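Local coordinates for conserved hypothetical exported protein (Bacteroides fragilis, PDB 4JJA) that is of unknown function but probably acts as an exo-beta-N-acetylmuramidase on peptidoglycan fragments, at residues A[262-268]-A[281-287]. Sequence-based numbering, arbitrary orientation. Where two conformers were deposited one is given.
Sequences YNYNFTP and NKLCHGV
Phe266 lays one face of its ring against Cys284, whose CB stands 3.7 Å from the ring centroid in a CH-pi contact. The ring reaches its partner because CG lies between the backbone N and the carbonyl carbon (chi1 61°). The sulfur sits obliquely to the same ring, a Cys sulfur-aromatic contact, and SG also touches Pro268 CD at 3.9 Å. Further along, Gly286 CA makes an off-centre CH-pi contact with the Tyr262 ring, 30° off the ring normal, while Tyr262 CE1 touches Val287 CG2 at 3.7 Å. Across the sheet from Phe266 and Cys284, Leu283 CD1 slots between Asn265 OD1 and Thr267 OG1, 3.5 Å from each.

The backbones form an antiparallel ladder. Phe266 and Cys284 are a hydrogen-bonded pair, Phe266 N to Cys284 O 2.9 Å and Cys284 N to Phe266 O 2.8 Å; Asn265 and His285 make the adjoining non-hydrogen-bonded pair. Gly286 N bonds to Tyr264 O, and past the strands Asn281 N closes on Pro268 O at 2.8 Å. At the polar edge one water ties Tyr262 O and Asn265 ND2 to His285 ND1, lying in the imidazole plane 2.8 Å from ND1. A second water donates to Gly286 O and weakly accepts from Asn263 N.

Strand 284-288 is the middle of a small three-stranded antiparallel sheet in the C-terminal family region: its other edge pairs with strand 253-256 through His256 and Tyr254, Val253 packs on Phe266 and Tyr264, and Tyr262 OH is hydrogen-bonded to the Asp309 carboxylate of helix 305-314.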
loop_
_atom_site.group_PDB
_atom_site.type_symbol
_atom_site.label_atom_id
_atom_site.label_comp_id
_atom_site.label_asym_id
_atom_site.label_seq_id
_atom_site.Cartn_x
_atom_site.Cartn_y
_atom_site.Cartn_z
ATOM N N TYR A 262 14.401 -16.213 23.661
ATOM C CA TYR A 262 13.550 -15.021 23.665
ATOM C C TYR A 262 12.572 -14.988 24.860
ATOM O O TYR A 262 12.082 -16.053 25.245
ATOM C CB TYR A 262 12.759 -14.986 22.360
ATOM C CG TYR A 262 13.624 -14.669 21.187
ATOM C CD1 TYR A 262 13.934 -13.346 20.845
ATOM C CD2 TYR A 262 14.211 -15.709 20.454
ATOM C CE1 TYR A 262 14.771 -13.063 19.736
ATOM C CE2 TYR A 262 15.011 -15.427 19.368
ATOM C CZ TYR A 262 15.324 -14.101 19.031
ATOM O OH TYR A 262 16.156 -13.850 17.952
ATOM N N ASN A 263 12.296 -13.726 25.272
ATOM C CA ASN A 263 11.469 -13.234 26.412
ATOM C C ASN A 263 10.006 -12.868 26.053
ATOM O O ASN A 263 9.339 -12.099 26.767
ATOM C CB ASN A 263 12.090 -11.944 26.985
ATOM C CG ASN A 263 13.307 -12.203 27.871
ATOM O OD1 ASN A 263 13.485 -13.289 28.422
ATOM N ND2 ASN A 263 14.143 -11.205 27.995
ATOM N N TYR A 264 9.568 -13.305 24.889
ATOM C CA TYR A 264 8.204 -13.178 24.422
ATOM C C TYR A 264 7.845 -14.383 23.575
ATOM O O TYR A 264 8.679 -14.897 22.850
ATOM C CB TYR A 264 8.049 -11.877 23.633
ATOM C CG TYR A 264 6.692 -11.672 23.018
ATOM C CD1 TYR A 264 5.583 -11.390 23.818
ATOM C CD2 TYR A 264 6.521 -11.721 21.661
ATOM C CE1 TYR A 264 4.311 -11.223 23.254
ATOM C CE2 TYR A 264 5.292 -11.529 21.078
ATOM C CZ TYR A 264 4.194 -11.308 21.865
ATOM O OH TYR A 264 2.963 -11.184 21.305
ATOM N N ASN A 265 6.590 -14.782 23.638
ATOM C CA ASN A 265 6.068 -15.811 22.787
ATOM C C ASN A 265 4.614 -15.558 22.480
ATOM O O ASN A 265 3.946 -14.769 23.160
ATOM C CB ASN A 265 6.319 -17.196 23.355
ATOM C CG ASN A 265 5.714 -17.411 24.684
ATOM O OD1 ASN A 265 4.486 -17.423 24.849
ATOM N ND2 ASN A 265 6.582 -17.663 25.652
ATOM N N PHE A 266 4.149 -16.161 21.408
ATOM C CA PHE A 266 2.782 -16.054 20.928
ATOM C C PHE A 266 2.425 -17.262 20.131
ATOM O O PHE A 266 3.287 -17.932 19.612
ATOM C CB PHE A 266 2.588 -14.777 20.098
ATOM C CG PHE A 266 3.443 -14.693 18.877
ATOM C CD1 PHE A 266 4.715 -14.149 18.944
ATOM C CD2 PHE A 266 2.988 -15.140 17.645
ATOM C CE1 PHE A 266 5.500 -14.077 17.789
ATOM C CE2 PHE A 266 3.802 -15.025 16.500
ATOM C CZ PHE A 266 5.055 -14.499 16.576
ATOM N N THR A 267 1.139 -17.523 19.973
ATOM C CA THR A 267 0.682 -18.627 19.172
ATOM C C THR A 267 -0.367 -18.145 18.198
ATOM O O THR A 267 -1.494 -17.805 18.575
ATOM C CB THR A 267 0.064 -19.754 20.061
ATOM O OG1 THR A 267 1.039 -20.159 21.044
ATOM C CG2 THR A 267 -0.406 -20.931 19.206
ATOM N N PRO A 268 -0.026 -18.109 16.903
ATOM C CA PRO A 268 -1.034 -17.780 15.911
ATOM C C PRO A 268 -2.247 -18.728 15.981
ATOM O O PRO A 268 -2.093 -19.959 16.086
ATOM C CB PRO A 268 -0.267 -17.902 14.578
ATOM C CG PRO A 268 1.166 -17.681 14.989
ATOM C CD PRO A 268 1.273 -18.404 16.290
ATOM N N ASN A 281 -1.176 -22.424 15.274
ATOM C CA ASN A 281 -1.223 -23.272 16.450
ATOM C C ASN A 281 0.141 -23.730 16.980
ATOM O O ASN A 281 0.215 -24.623 17.817
ATOM C CB ASN A 281 -2.183 -24.447 16.268
ATOM C CG ASN A 281 -3.646 -24.005 16.121
ATOM O OD1 ASN A 281 -4.089 -23.033 16.741
ATOM N ND2 ASN A 281 -4.406 -24.705 15.288
ATOM N N LYS A 282 1.204 -23.066 16.554
ATOM C CA LYS A 282 2.560 -23.266 17.070
ATOM C C LYS A 282 2.978 -22.175 18.003
ATOM O O LYS A 282 2.770 -21.013 17.696
ATOM C CB LYS A 282 3.597 -23.181 15.914
ATOM C CG LYS A 282 3.333 -23.989 14.758
ATOM C CD LYS A 282 3.632 -25.408 15.024
ATOM C CE LYS A 282 3.879 -26.115 13.679
ATOM N NZ LYS A 282 4.409 -27.441 14.054
ATOM N N LEU A 283 3.672 -22.536 19.067
ATOM C CA LEU A 283 4.230 -21.604 19.981
ATOM C C LEU A 283 5.450 -20.989 19.308
ATOM O O LEU A 283 6.434 -21.677 18.986
ATOM C CB LEU A 283 4.634 -22.248 21.324
ATOM C CG LEU A 283 5.179 -21.274 22.357
ATOM C CD1 LEU A 283 4.125 -20.250 22.761
ATOM C CD2 LEU A 283 5.743 -22.076 23.555
ATOM N N CYS A 284 5.372 -19.695 19.028
ATOM C CA CYS A 284 6.425 -18.906 18.405
ATOM C C CYS A 284 7.158 -18.088 19.441
ATOM O O CYS A 284 6.539 -17.427 20.284
ATOM C CB CYS A 284 5.822 -17.975 17.360
ATOM S SG CYS A 284 5.085 -18.837 15.962
ATOM N N HIS A 285 8.465 -18.127 19.405
ATOM C CA HIS A 285 9.311 -17.375 20.302
ATOM C C HIS A 285 9.885 -16.193 19.537
ATOM O O HIS A 285 10.301 -16.361 18.392
ATOM C CB HIS A 285 10.425 -18.270 20.787
ATOM C CG HIS A 285 9.912 -19.486 21.485
ATOM N ND1 HIS A 285 9.395 -19.469 22.760
ATOM C CD2 HIS A 285 9.765 -20.757 21.038
ATOM C CE1 HIS A 285 8.995 -20.683 23.082
ATOM N NE2 HIS A 285 9.185 -21.487 22.061
ATOM N N GLY A 286 9.942 -15.026 20.172
ATOM C CA GLY A 286 10.440 -13.873 19.493
ATOM C C GLY A 286 10.355 -12.579 20.251
ATOM O O GLY A 286 10.649 -12.546 21.441
ATOM N N VAL A 287 9.915 -11.528 19.559
ATOM C CA VAL A 287 10.041 -10.150 20.009
ATOM C C VAL A 287 8.733 -9.424 19.851
ATOM O O VAL A 287 8.054 -9.569 18.841
ATOM C CB VAL A 287 11.146 -9.423 19.234
ATOM C CG1 VAL A 287 11.278 -7.993 19.640
ATOM C CG2 VAL A 287 12.476 -10.115 19.430
HETATM O O HOH W 1 9.631 -17.601 24.794
HETATM O O HOH W 2 11.618 -11.105 23.488
#